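Local atomic coordinates of 432aa long hypothetical deoxyribodipyrimidine photolyase (Sulfolobus tokodaii, PDB entry 2E0I), a protein that probably repairs cyclobutane pyrimidine dimers in DNA with light energy and binds two FAD molecules, one of them proposed as a light-harvesting cofactor. Residues F5-D10 and E14-L19; F33-R38 and V171-T176; A316-K321 and F365-Q370. All blocks are in the same frame, centred on the assembly; numbering follows the deposited sequence.

Contact 1: residues F5-D10 and E14-L19; sequences FIFRRD and EDNTGL. With FAD (flavin-adenine dinucleotide), chain F.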
loop_
_atom_site.group_PDB
_atom_site.type_symbol
_atom_site.label_atom_id
_atom_site.label_comp_id
_atom_site.label_asym_id
_atom_site.label_seq_id
_atom_site.Cartn_x
_atom_site.Cartn_y
_atom_site.Cartn_z
ATOM N N PHE A 5 13.073 20.181 5.807
ATOM C CA PHE A 5 12.530 19.191 4.901
ATOM C C PHE A 5 11.747 18.215 5.751
ATOM O O PHE A 5 12.277 17.675 6.731
ATOM C CB PHE A 5 13.594 18.404 4.161
ATOM C CG PHE A 5 13.011 17.334 3.290
ATOM C CD1 PHE A 5 12.351 17.672 2.101
ATOM C CD2 PHE A 5 13.007 16.007 3.710
ATOM C CE1 PHE A 5 11.684 16.701 1.346
ATOM C CE2 PHE A 5 12.345 15.024 2.966
ATOM C CZ PHE A 5 11.680 15.375 1.780
ATOM N N ILE A 6 10.491 17.982 5.372
ATOM C CA ILE A 6 9.637 17.074 6.126
ATOM C C ILE A 6 9.433 15.742 5.419
ATOM O O ILE A 6 8.834 15.690 4.338
ATOM C CB ILE A 6 8.224 17.690 6.395
ATOM C CG1 ILE A 6 8.344 19.011 7.167
ATOM C CG2 ILE A 6 7.364 16.705 7.190
ATOM C CD1 ILE A 6 7.011 19.716 7.341
ATOM N N PHE A 7 9.932 14.668 6.029
ATOM C CA PHE A 7 9.759 13.327 5.481
ATOM C C PHE A 7 8.342 12.895 5.808
ATOM O O PHE A 7 7.757 13.339 6.793
ATOM C CB PHE A 7 10.714 12.339 6.141
ATOM C CG PHE A 7 12.142 12.547 5.788
ATOM C CD1 PHE A 7 12.700 11.889 4.703
ATOM C CD2 PHE A 7 12.939 13.398 6.545
ATOM C CE1 PHE A 7 14.035 12.068 4.371
ATOM C CE2 PHE A 7 14.283 13.589 6.226
ATOM C CZ PHE A 7 14.833 12.918 5.130
ATOM N N ARG A 8 7.785 12.025 4.985
ATOM C CA ARG A 8 6.450 11.527 5.257
ATOM C C ARG A 8 6.301 10.096 4.792
ATOM O O ARG A 8 6.005 9.213 5.582
ATOM C CB ARG A 8 5.408 12.394 4.555
ATOM C CG ARG A 8 5.408 13.841 4.988
ATOM C CD ARG A 8 5.216 14.697 3.773
ATOM N NE ARG A 8 4.277 15.769 4.029
ATOM C CZ ARG A 8 3.584 16.386 3.082
ATOM N NH1 ARG A 8 3.733 16.026 1.809
ATOM N NH2 ARG A 8 2.737 17.357 3.409
ATOM N N ARG A 9 6.567 9.890 3.508
ATOM C CA ARG A 9 6.403 8.607 2.842
ATOM C C ARG A 9 7.599 8.358 1.922
ATOM O O ARG A 9 7.559 7.460 1.065
ATOM C CB ARG A 9 5.168 8.728 1.970
ATOM C CG ARG A 9 4.179 7.650 2.025
ATOM C CD ARG A 9 2.988 8.077 1.160
ATOM N NE ARG A 9 3.128 7.273 -0.002
ATOM C CZ ARG A 9 2.971 7.536 -1.284
ATOM N NH1 ARG A 9 3.223 6.507 -2.052
ATOM N NH2 ARG A 9 2.594 8.693 -1.813
ATOM N N ASP A 10 8.630 9.191 2.068
ATOM C CA ASP A 10 9.857 9.144 1.258
ATOM C C ASP A 10 11.047 8.881 2.177
ATOM O O ASP A 10 12.023 9.631 2.177
ATOM C CB ASP A 10 10.044 10.496 0.556
ATOM C CG ASP A 10 9.794 11.704 1.502
ATOM O OD1 ASP A 10 9.574 11.509 2.719
ATOM O OD2 ASP A 10 9.812 12.864 1.034
ATOM N N GLU A 14 18.510 9.074 -0.650
ATOM C CA GLU A 14 18.907 8.925 -2.050
ATOM C C GLU A 14 17.742 9.164 -2.989
ATOM O O GLU A 14 16.640 8.692 -2.755
ATOM C CB GLU A 14 19.434 7.515 -2.300
ATOM C CG GLU A 14 20.766 7.183 -1.635
ATOM C CD GLU A 14 21.949 7.919 -2.263
ATOM O OE1 GLU A 14 21.897 8.236 -3.476
ATOM O OE2 GLU A 14 22.941 8.163 -1.544
ATOM N N ASP A 15 18.000 9.883 -4.069
ATOM C CA ASP A 15 16.982 10.194 -5.070
ATOM C C ASP A 15 15.660 10.626 -4.462
ATOM O O ASP A 15 14.608 10.064 -4.736
ATOM C CB ASP A 15 16.755 9.006 -6.024
ATOM C CG ASP A 15 15.909 9.390 -7.255
ATOM O OD1 ASP A 15 16.152 10.464 -7.864
ATOM O OD2 ASP A 15 14.999 8.614 -7.626
ATOM N N ASN A 16 15.726 11.642 -3.621
ATOM C CA ASN A 16 14.532 12.179 -3.003
ATOM C C ASN A 16 14.425 13.585 -3.571
ATOM O O ASN A 16 15.178 14.477 -3.181
ATOM C CB ASN A 16 14.691 12.213 -1.487
ATOM C CG ASN A 16 13.442 12.696 -0.787
ATOM O OD1 ASN A 16 13.031 12.128 0.225
ATOM N ND2 ASN A 16 12.833 13.758 -1.314
ATOM N N THR A 17 13.488 13.763 -4.501
ATOM C CA THR A 17 13.281 15.035 -5.187
ATOM C C THR A 17 13.253 16.268 -4.289
ATOM O O THR A 17 14.132 17.130 -4.359
ATOM C CB THR A 17 11.989 15.006 -6.017
ATOM O OG1 THR A 17 11.959 13.809 -6.810
ATOM C CG2 THR A 17 11.931 16.216 -6.944
ATOM N N GLY A 18 12.241 16.352 -3.441
ATOM C CA GLY A 18 12.136 17.498 -2.570
ATOM C C GLY A 18 13.371 17.689 -1.726
ATOM O O GLY A 18 13.846 18.809 -1.544
ATOM N N LEU A 19 13.906 16.592 -1.203
ATOM C CA LEU A 19 15.084 16.687 -0.363
ATOM C C LEU A 19 16.249 17.243 -1.168
ATOM O O LEU A 19 17.022 18.064 -0.667
ATOM C CB LEU A 19 15.429 15.319 0.222
ATOM C CG LEU A 19 16.664 15.291 1.127
ATOM C CD1 LEU A 19 16.497 16.292 2.267
ATOM C CD2 LEU A 19 16.890 13.871 1.642
HETATM P PA FAD F . -2.926 7.552 5.991
HETATM O O1A FAD F . -3.406 6.420 5.166
HETATM O O2A FAD F . -2.289 7.421 7.319
HETATM O O5B FAD F . -4.378 8.035 6.494
HETATM C C5B FAD F . -4.541 9.311 7.124
HETATM C C4B FAD F . -6.015 9.621 7.404
HETATM O O4B FAD F . -6.797 9.106 6.309
HETATM C C3B FAD F . -6.517 8.894 8.653
HETATM O O3B FAD F . -7.659 9.578 9.177
HETATM C C2B FAD F . -6.927 7.546 8.061
HETATM O O2B FAD F . -7.888 6.926 8.917
HETATM C C1B FAD F . -7.629 8.037 6.794
HETATM N N9A FAD F . -7.770 6.956 5.788
HETATM C C8A FAD F . -6.790 6.176 5.335
HETATM N N7A FAD F . -7.258 5.346 4.406
HETATM C C5A FAD F . -8.554 5.599 4.260
HETATM C C6A FAD F . -9.555 5.091 3.441
HETATM N N6A FAD F . -9.294 4.096 2.599
HETATM N N1A FAD F . -10.793 5.597 3.529
HETATM C C2A FAD F . -11.074 6.563 4.388
HETATM N N3A FAD F . -10.146 7.067 5.183
HETATM C C4A FAD F . -8.885 6.617 5.144
HETATM N N1 FAD F . 3.280 10.015 7.800
HETATM C C2 FAD F . 3.649 11.066 8.649
HETATM O O2 FAD F . 4.173 12.077 8.185
HETATM N N3 FAD F . 3.372 10.978 10.018
HETATM C C4 FAD F . 2.719 9.850 10.534
HETATM O O4 FAD F . 2.484 9.775 11.740
HETATM C C4X FAD F . 2.337 8.816 9.684
HETATM N N5 FAD F . 1.624 7.717 10.183
HETATM C C5X FAD F . 1.219 6.687 9.325
HETATM C C6 FAD F . 0.435 5.647 9.814
HETATM C C7 FAD F . -0.053 4.667 8.954
HETATM C C7M FAD F . -0.918 3.537 9.517
HETATM C C8 FAD F . 0.253 4.730 7.597
HETATM C C8M FAD F . -0.268 3.671 6.624
HETATM C C9 FAD F . 1.044 5.768 7.110
HETATM C C9A FAD F . 1.532 6.749 7.969
HETATM N N10 FAD F . 2.284 7.829 7.478
HETATM C C10 FAD F . 2.621 8.895 8.323
HETATM C "C1'" FAD F . 2.658 7.901 6.047
HETATM C "C2'" FAD F . 1.540 8.458 5.165
HETATM O "O2'" FAD F . 1.267 7.537 4.104
HETATM C "C3'" FAD F . 1.933 9.826 4.598
HETATM O "O3'" FAD F . 2.085 10.761 5.671
HETATM C "C4'" FAD F . 0.869 10.336 3.623
HETATM O "O4'" FAD F . 1.368 11.499 2.955
HETATM C "C5'" FAD F . -0.427 10.684 4.360
HETATM O "O5'" FAD F . -1.576 10.432 3.547
HETATM P P FAD F . -2.325 9.010 3.638
HETATM O O1P FAD F . -3.592 9.140 2.882
HETATM O O2P FAD F . -1.389 7.926 3.267
HETATM O O3P FAD F . -2.677 8.938 5.207
#

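Contact 2: residues F33-R38 and V171-T176; sequences FIADPR and VDFLLT. With FAD (flavin-adenine dinucleotide), chain F.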
loop_
_atom_site.group_PDB
_atom_site.type_symbol
_atom_site.label_atom_id
_atom_site.label_comp_id
_atom_site.label_asym_id
_atom_site.label_seq_id
_atom_site.Cartn_x
_atom_site.Cartn_y
_atom_site.Cartn_z
ATOM N N PHE A 33 10.457 14.719 10.855
ATOM C CA PHE A 33 9.374 13.753 10.693
ATOM C C PHE A 33 8.357 14.088 11.780
ATOM O O PHE A 33 8.711 14.214 12.953
ATOM C CB PHE A 33 9.799 12.303 10.855
ATOM C CG PHE A 33 8.643 11.351 10.771
ATOM C CD1 PHE A 33 7.996 10.909 11.931
ATOM C CD2 PHE A 33 8.141 10.953 9.530
ATOM C CE1 PHE A 33 6.855 10.076 11.862
ATOM C CE2 PHE A 33 7.002 10.122 9.443
ATOM C CZ PHE A 33 6.358 9.684 10.614
ATOM N N ILE A 34 7.099 14.249 11.384
ATOM C CA ILE A 34 6.055 14.596 12.320
ATOM C C ILE A 34 5.114 13.435 12.572
ATOM O O ILE A 34 4.455 12.948 11.648
ATOM C CB ILE A 34 5.231 15.784 11.787
ATOM C CG1 ILE A 34 6.139 17.002 11.606
ATOM C CG2 ILE A 34 4.074 16.084 12.734
ATOM C CD1 ILE A 34 5.461 18.170 10.952
ATOM N N ALA A 35 5.062 12.991 13.827
ATOM C CA ALA A 35 4.175 11.898 14.228
ATOM C C ALA A 35 2.796 12.537 14.407
ATOM O O ALA A 35 2.574 13.292 15.355
ATOM C CB ALA A 35 4.652 11.284 15.531
ATOM N N ASP A 36 1.884 12.236 13.482
ATOM C CA ASP A 36 0.545 12.812 13.485
ATOM C C ASP A 36 -0.494 11.910 14.146
ATOM O O ASP A 36 -0.756 10.792 13.688
ATOM C CB ASP A 36 0.138 13.142 12.043
ATOM C CG ASP A 36 -1.134 13.981 11.958
ATOM O OD1 ASP A 36 -1.217 14.851 11.051
ATOM O OD2 ASP A 36 -2.057 13.773 12.784
ATOM N N PRO A 37 -1.106 12.394 15.239
ATOM C CA PRO A 37 -2.120 11.635 15.972
ATOM C C PRO A 37 -3.324 11.196 15.124
ATOM O O PRO A 37 -4.011 10.249 15.482
ATOM C CB PRO A 37 -2.501 12.592 17.113
ATOM C CG PRO A 37 -2.282 13.924 16.515
ATOM C CD PRO A 37 -0.962 13.740 15.822
ATOM N N ARG A 38 -3.576 11.892 14.016
ATOM C CA ARG A 38 -4.699 11.551 13.133
ATOM C C ARG A 38 -4.390 10.282 12.369
ATOM O O ARG A 38 -5.294 9.632 11.853
ATOM C CB ARG A 38 -4.976 12.679 12.129
ATOM C CG ARG A 38 -5.433 13.960 12.792
ATOM C CD ARG A 38 -5.512 15.113 11.828
ATOM N NE ARG A 38 -4.197 15.476 11.331
ATOM C CZ ARG A 38 -3.969 16.496 10.517
ATOM N NH1 ARG A 38 -4.971 17.259 10.116
ATOM N NH2 ARG A 38 -2.739 16.743 10.093
ATOM N N VAL A 171 14.049 9.716 17.213
ATOM C CA VAL A 171 13.327 8.494 16.883
ATOM C C VAL A 171 12.909 7.612 18.051
ATOM O O VAL A 171 11.917 6.886 17.949
ATOM C CB VAL A 171 14.117 7.656 15.898
ATOM C CG1 VAL A 171 14.042 8.292 14.541
ATOM C CG2 VAL A 171 15.553 7.548 16.345
ATOM N N ASP A 172 13.657 7.672 19.151
ATOM C CA ASP A 172 13.327 6.887 20.346
ATOM C C ASP A 172 11.829 7.030 20.667
ATOM O O ASP A 172 11.151 6.061 20.991
ATOM C CB ASP A 172 14.157 7.365 21.562
ATOM C CG ASP A 172 15.437 6.524 21.800
ATOM O OD1 ASP A 172 16.186 6.824 22.770
ATOM O OD2 ASP A 172 15.699 5.568 21.029
ATOM N N PHE A 173 11.325 8.255 20.574
ATOM C CA PHE A 173 9.925 8.549 20.853
ATOM C C PHE A 173 8.962 7.696 20.047
ATOM O O PHE A 173 7.914 7.305 20.551
ATOM C CB PHE A 173 9.628 10.027 20.570
ATOM C CG PHE A 173 8.163 10.357 20.557
ATOM C CD1 PHE A 173 7.398 10.252 21.719
ATOM C CD2 PHE A 173 7.534 10.721 19.372
ATOM C CE1 PHE A 173 6.021 10.500 21.694
ATOM C CE2 PHE A 173 6.159 10.970 19.338
ATOM C CZ PHE A 173 5.400 10.858 20.501
ATOM N N LEU A 174 9.322 7.414 18.796
ATOM C CA LEU A 174 8.473 6.630 17.910
ATOM C C LEU A 174 8.282 5.169 18.313
ATOM O O LEU A 174 7.328 4.524 17.860
ATOM C CB LEU A 174 8.994 6.722 16.474
ATOM C CG LEU A 174 8.930 8.128 15.866
ATOM C CD1 LEU A 174 9.621 8.130 14.529
ATOM C CD2 LEU A 174 7.488 8.582 15.728
ATOM N N LEU A 175 9.161 4.652 19.173
ATOM C CA LEU A 175 9.060 3.263 19.612
ATOM C C LEU A 175 7.740 2.915 20.324
ATOM O O LEU A 175 7.359 1.745 20.418
ATOM C CB LEU A 175 10.256 2.885 20.501
ATOM C CG LEU A 175 11.575 2.506 19.812
ATOM C CD1 LEU A 175 11.269 1.857 18.466
ATOM C CD2 LEU A 175 12.445 3.726 19.593
ATOM N N THR A 176 7.032 3.923 20.812
ATOM C CA THR A 176 5.761 3.681 21.490
ATOM C C THR A 176 4.748 3.090 20.538
ATOM O O THR A 176 3.931 2.258 20.928
ATOM C CB THR A 176 5.124 4.962 21.995
ATOM O OG1 THR A 176 6.109 5.750 22.682
ATOM C CG2 THR A 176 3.965 4.629 22.927
HETATM P PA FAD F . -2.926 7.552 5.991
HETATM O O1A FAD F . -3.406 6.420 5.166
HETATM O O2A FAD F . -2.289 7.421 7.319
HETATM O O5B FAD F . -4.378 8.035 6.494
HETATM C C5B FAD F . -4.541 9.311 7.124
HETATM C C4B FAD F . -6.015 9.621 7.404
HETATM O O4B FAD F . -6.797 9.106 6.309
HETATM C C3B FAD F . -6.517 8.894 8.653
HETATM O O3B FAD F . -7.659 9.578 9.177
HETATM C C2B FAD F . -6.927 7.546 8.061
HETATM O O2B FAD F . -7.888 6.926 8.917
HETATM C C1B FAD F . -7.629 8.037 6.794
HETATM N N9A FAD F . -7.770 6.956 5.788
HETATM C C8A FAD F . -6.790 6.176 5.335
HETATM N N7A FAD F . -7.258 5.346 4.406
HETATM C C5A FAD F . -8.554 5.599 4.260
HETATM C C6A FAD F . -9.555 5.091 3.441
HETATM N N6A FAD F . -9.294 4.096 2.599
HETATM N N1A FAD F . -10.793 5.597 3.529
HETATM C C2A FAD F . -11.074 6.563 4.388
HETATM N N3A FAD F . -10.146 7.067 5.183
HETATM C C4A FAD F . -8.885 6.617 5.144
HETATM N N1 FAD F . 3.280 10.015 7.800
HETATM C C2 FAD F . 3.649 11.066 8.649
HETATM O O2 FAD F . 4.173 12.077 8.185
HETATM N N3 FAD F . 3.372 10.978 10.018
HETATM C C4 FAD F . 2.719 9.850 10.534
HETATM O O4 FAD F . 2.484 9.775 11.740
HETATM C C4X FAD F . 2.337 8.816 9.684
HETATM N N5 FAD F . 1.624 7.717 10.183
HETATM C C5X FAD F . 1.219 6.687 9.325
HETATM C C6 FAD F . 0.435 5.647 9.814
HETATM C C7 FAD F . -0.053 4.667 8.954
HETATM C C7M FAD F . -0.918 3.537 9.517
HETATM C C8 FAD F . 0.253 4.730 7.597
HETATM C C8M FAD F . -0.268 3.671 6.624
HETATM C C9 FAD F . 1.044 5.768 7.110
HETATM C C9A FAD F . 1.532 6.749 7.969
HETATM N N10 FAD F . 2.284 7.829 7.478
HETATM C C10 FAD F . 2.621 8.895 8.323
HETATM C "C1'" FAD F . 2.658 7.901 6.047
HETATM C "C2'" FAD F . 1.540 8.458 5.165
HETATM O "O2'" FAD F . 1.267 7.537 4.104
HETATM C "C3'" FAD F . 1.933 9.826 4.598
HETATM O "O3'" FAD F . 2.085 10.761 5.671
HETATM C "C4'" FAD F . 0.869 10.336 3.623
HETATM O "O4'" FAD F . 1.368 11.499 2.955
HETATM C "C5'" FAD F . -0.427 10.684 4.360
HETATM O "O5'" FAD F . -1.576 10.432 3.547
HETATM P P FAD F . -2.325 9.010 3.638
HETATM O O1P FAD F . -3.592 9.140 2.882
HETATM O O2P FAD F . -1.389 7.926 3.267
HETATM O O3P FAD F . -2.677 8.938 5.207
#

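Contact 3: residues A316-K321 and F365-Q370; sequences AFFLVK and FNPWKQ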
loop_
_atom_site.group_PDB
_atom_site.type_symbol
_atom_site.label_atom_id
_atom_site.label_comp_id
_atom_site.label_asym_id
_atom_site.label_seq_id
_atom_site.Cartn_x
_atom_site.Cartn_y
_atom_site.Cartn_z
ATOM N N ALA A 316 -10.345 -10.972 -2.222
ATOM C CA ALA A 316 -11.201 -9.817 -2.404
ATOM C C ALA A 316 -12.436 -10.214 -3.215
ATOM O O ALA A 316 -13.548 -9.767 -2.935
ATOM C CB ALA A 316 -10.422 -8.709 -3.105
ATOM N N PHE A 317 -12.232 -11.052 -4.223
ATOM C CA PHE A 317 -13.324 -11.516 -5.065
ATOM C C PHE A 317 -14.359 -12.225 -4.197
ATOM O O PHE A 317 -15.538 -11.888 -4.214
ATOM C CB PHE A 317 -12.786 -12.489 -6.125
ATOM C CG PHE A 317 -13.856 -13.307 -6.809
ATOM C CD1 PHE A 317 -14.646 -12.753 -7.820
ATOM C CD2 PHE A 317 -14.087 -14.636 -6.432
ATOM C CE1 PHE A 317 -15.655 -13.511 -8.449
ATOM C CE2 PHE A 317 -15.092 -15.403 -7.053
ATOM C CZ PHE A 317 -15.876 -14.835 -8.065
ATOM N N PHE A 318 -13.893 -13.206 -3.434
ATOM C CA PHE A 318 -14.735 -14.004 -2.565
ATOM C C PHE A 318 -15.597 -13.185 -1.601
ATOM O O PHE A 318 -16.771 -13.508 -1.369
ATOM C CB PHE A 318 -13.868 -14.975 -1.767
ATOM C CG PHE A 318 -14.649 -16.067 -1.097
ATOM C CD1 PHE A 318 -14.987 -17.221 -1.796
ATOM C CD2 PHE A 318 -15.072 -15.932 0.225
ATOM C CE1 PHE A 318 -15.728 -18.219 -1.189
ATOM C CE2 PHE A 318 -15.814 -16.928 0.838
ATOM C CZ PHE A 318 -16.142 -18.069 0.134
ATOM N N LEU A 319 -15.031 -12.130 -1.029
ATOM C CA LEU A 319 -15.801 -11.326 -0.094
ATOM C C LEU A 319 -16.888 -10.517 -0.790
ATOM O O LEU A 319 -18.002 -10.387 -0.283
ATOM C CB LEU A 319 -14.893 -10.372 0.680
ATOM C CG LEU A 319 -15.630 -9.407 1.616
ATOM C CD1 LEU A 319 -16.209 -10.178 2.787
ATOM C CD2 LEU A 319 -14.684 -8.318 2.104
ATOM N N VAL A 320 -16.578 -9.983 -1.958
ATOM C CA VAL A 320 -17.545 -9.156 -2.638
ATOM C C VAL A 320 -18.558 -9.894 -3.496
ATOM O O VAL A 320 -19.767 -9.724 -3.327
ATOM C CB VAL A 320 -16.837 -8.099 -3.501
ATOM C CG1 VAL A 320 -17.860 -7.192 -4.147
ATOM C CG2 VAL A 320 -15.873 -7.289 -2.643
ATOM N N LYS A 321 -18.066 -10.719 -4.414
ATOM C CA LYS A 321 -18.938 -11.441 -5.330
ATOM C C LYS A 321 -19.442 -12.806 -4.895
ATOM O O LYS A 321 -20.151 -13.463 -5.645
ATOM C CB LYS A 321 -18.260 -11.535 -6.700
ATOM C CG LYS A 321 -18.174 -10.174 -7.364
ATOM C CD LYS A 321 -17.484 -10.208 -8.705
ATOM C CE LYS A 321 -17.450 -8.812 -9.320
ATOM N NZ LYS A 321 -16.689 -8.778 -10.609
ATOM N N PHE A 365 -14.185 -15.696 -10.695
ATOM C CA PHE A 365 -13.184 -16.752 -10.573
ATOM C C PHE A 365 -13.786 -17.976 -9.903
ATOM O O PHE A 365 -14.679 -17.865 -9.064
ATOM C CB PHE A 365 -11.999 -16.286 -9.723
ATOM C CG PHE A 365 -11.243 -15.138 -10.310
ATOM C CD1 PHE A 365 -10.528 -15.293 -11.493
ATOM C CD2 PHE A 365 -11.242 -13.896 -9.678
ATOM C CE1 PHE A 365 -9.820 -14.226 -12.043
ATOM C CE2 PHE A 365 -10.539 -12.820 -10.216
ATOM C CZ PHE A 365 -9.825 -12.985 -11.402
ATOM N N ASN A 366 -13.294 -19.150 -10.273
ATOM C CA ASN A 366 -13.770 -20.379 -9.668
ATOM C C ASN A 366 -12.804 -20.712 -8.536
ATOM O O ASN A 366 -11.663 -21.105 -8.771
ATOM C CB ASN A 366 -13.772 -21.512 -10.683
ATOM C CG ASN A 366 -14.387 -22.769 -10.130
ATOM O OD1 ASN A 366 -14.096 -23.176 -8.999
ATOM N ND2 ASN A 366 -15.243 -23.400 -10.923
ATOM N N PRO A 367 -13.249 -20.554 -7.287
ATOM C CA PRO A 367 -12.404 -20.840 -6.130
ATOM C C PRO A 367 -11.637 -22.144 -6.235
ATOM O O PRO A 367 -10.423 -22.168 -6.086
ATOM C CB PRO A 367 -13.399 -20.857 -4.980
ATOM C CG PRO A 367 -14.392 -19.831 -5.403
ATOM C CD PRO A 367 -14.601 -20.150 -6.863
ATOM N N TRP A 368 -12.347 -23.229 -6.502
ATOM C CA TRP A 368 -11.713 -24.533 -6.587
ATOM C C TRP A 368 -10.773 -24.679 -7.769
ATOM O O TRP A 368 -9.697 -25.254 -7.637
ATOM C CB TRP A 368 -12.786 -25.615 -6.606
ATOM C CG TRP A 368 -13.747 -25.431 -5.490
ATOM C CD1 TRP A 368 -14.964 -24.832 -5.560
ATOM C CD2 TRP A 368 -13.522 -25.731 -4.100
ATOM N NE1 TRP A 368 -15.515 -24.729 -4.304
ATOM C CE2 TRP A 368 -14.652 -25.272 -3.389
ATOM C CE3 TRP A 368 -12.473 -26.339 -3.390
ATOM C CZ2 TRP A 368 -14.768 -25.397 -1.997
ATOM C CZ3 TRP A 368 -12.588 -26.466 -2.002
ATOM C CH2 TRP A 368 -13.729 -25.994 -1.324
ATOM N N LYS A 369 -11.171 -24.164 -8.923
ATOM C CA LYS A 369 -10.318 -24.247 -10.098
ATOM C C LYS A 369 -9.048 -23.451 -9.847
ATOM O O LYS A 369 -7.935 -23.925 -10.084
ATOM C CB LYS A 369 -11.049 -23.702 -11.330
ATOM C CG LYS A 369 -11.724 -24.783 -12.149
ATOM C CD LYS A 369 -12.546 -24.218 -13.291
ATOM C CE LYS A 369 -12.852 -25.309 -14.322
ATOM N NZ LYS A 369 -13.335 -26.588 -13.698
ATOM N N GLN A 370 -9.237 -22.238 -9.349
ATOM C CA GLN A 370 -8.148 -21.329 -9.042
ATOM C C GLN A 370 -7.202 -21.975 -8.028
ATOM O O GLN A 370 -5.988 -22.034 -8.234
ATOM C CB GLN A 370 -8.732 -20.036 -8.467
ATOM C CG GLN A 370 -7.924 -18.794 -8.761
ATOM C CD GLN A 370 -8.043 -18.370 -10.199
ATOM O OE1 GLN A 370 -7.385 -17.431 -10.643
ATOM N NE2 GLN A 370 -8.894 -19.060 -10.941
#

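Contact 1: residues F5-D10 and E14-L19
F5 and L19 join strand 2-7 to helix 17-25, the first strand and helix of a beta-alpha-beta unit in the Rossmann-like domain that photolyases share with other HUP-clan proteins. The helix lays L19 over one face of the F5 ring in a CH-pi contact, with L19 CB 4.0 Å from the ring centroid and only 7° off the normal. L19 CG stands opposite its backbone N (chi1 180°), and from there CD1 meets the CB-bearing end of the ring, 3.8 Å from F5 CG, while CD2 reaches across to F7 CZ at 4.2 Å. F7 closes the group from the same strand, two residues on: F5 CE2 sits over the centre of the F7 ring. N16, at the N-cap position of the helix, comes from the opposite direction to F5, its amide plane almost perpendicular to the ring. Beyond the strand the chain bends toward the FAD. R8 and R9 border this cofactor, R9 CD lying 3.5 Å from FAD O2', and their guanidinium groups form salt bridges with D107 and D98 respectively. The bend is tied by D10, whose OD1 accepts from R8 N at 2.9 Å, on the syn side of the carboxylate and 26° out of its plane.

Contact 2: residues F33-R38 and V171-T176
A35 and L174 mark the closest backbone approach, their CA atoms 7.7 Å apart, where the end of strand 28-35 in the Rossmann-like parallel sheet faces a loop that winds helically through 171-174 and passes into a short 3-10 turn at 175-176. The two chains stay apart, so side chains alone bridge the space. L174 reaches in with both methyls: CD2 meets A35 CB at 3.9 Å and CD1 approaches F33 CD1. F173 adds its ring edge, with CE2 near A35 CB and the methyl close to the ring plane. L58 of helix 48-66 touches both F33 and L174 and so joins this apolar cluster. F33 CG points opposite its backbone N (chi1 176°), carrying the far end of the ring beside the flavin, where CZ approaches FAD N3. On the main chain the strand end reads the flavin edge: I34 O accepts from FAD N3 at 2.8 Å in a nearly straight bond (168°), and D36 N donates to FAD O4 at 3.1 Å. D36 is then the N-cap of helix 37-40, its OD2 accepting from R38 N at 2.7 Å. R38 also clasps the same carboxylate side-on, and its NH1 makes a second salt bridge to E80. With an alanine in place of D36, R38 N at the start of the helix would probably lose its acceptor, and the R38 guanidinium would probably lose its side-on partner and be freer to swing. In that clasp both contacts use syn lone pairs and lie near the guanidinium plane, R38 NH2 to D36 OD1 at 2.6 Å and R38 NE to D36 OD2 at 3.1 Å.

Contact 3: residues A316-K321 and F365-Q370
K321 NZ, one helical turn after F317, donates to S355 OG and to R363 O, the latter just ahead of F365, while F362 offers its ring for a cation-pi contact; the ammonium thus fastens helix 309-322 to the chain that leads into helix 367-374. The contact itself is aromatic. F317 and F365 form a T-shaped pair, the edge of F365 turned to the face of F317, with centroids 5.5 Å apart and planes at 75°. F365 CD2 does the touching, 3.9 Å from F317 CG and so toward the rim rather than the centre. F365 CB follows over the same ring, 4.3 Å from its centroid in a CH-pi contact. F365 CG lies beside its own backbone N (chi1 -63°), which keeps ring and N close together, and F365 N also lies over the F317 face. Farther along, P367 CG comes to the edge of the F318 ring, 4.5 Å from F318 CD1. Helix 367-374 is capped at its start by N366, whose OD1 takes K369 N at 3.1 Å from above the carbonyl plane. The pair lies in the helical FAD-binding domain: V418 of helix 414-427 packs on F317 and W414 of that helix on P367, while helix 343-353 touches another flank of helix 309-322 through W350 on A316, L319 and V320.

Contacts 1 and 2 both reach one sheet, in which strands 2-7 and 28-35 are neighbours, and helix 17-25 of contact 1 leads into the strand of contact 2. Their centres are 17 Å apart, yet they touch, F7 O lying 3.7 Å from F33 CD2 and I6 CD1 4.2 Å from I34 CD1. Both border the same FAD, consistent with the proposed light-harvesting cofactor. Contact 3 lies across the chain's centre, about 40 Å from contact 1 and 39 Å from contact 2 between centres, with nearest atoms about 20 and 22 Å away. There A316 touches the other FAD, probably the catalytic one as in related photolyases, and the F317 side chain is about 8 Å from it.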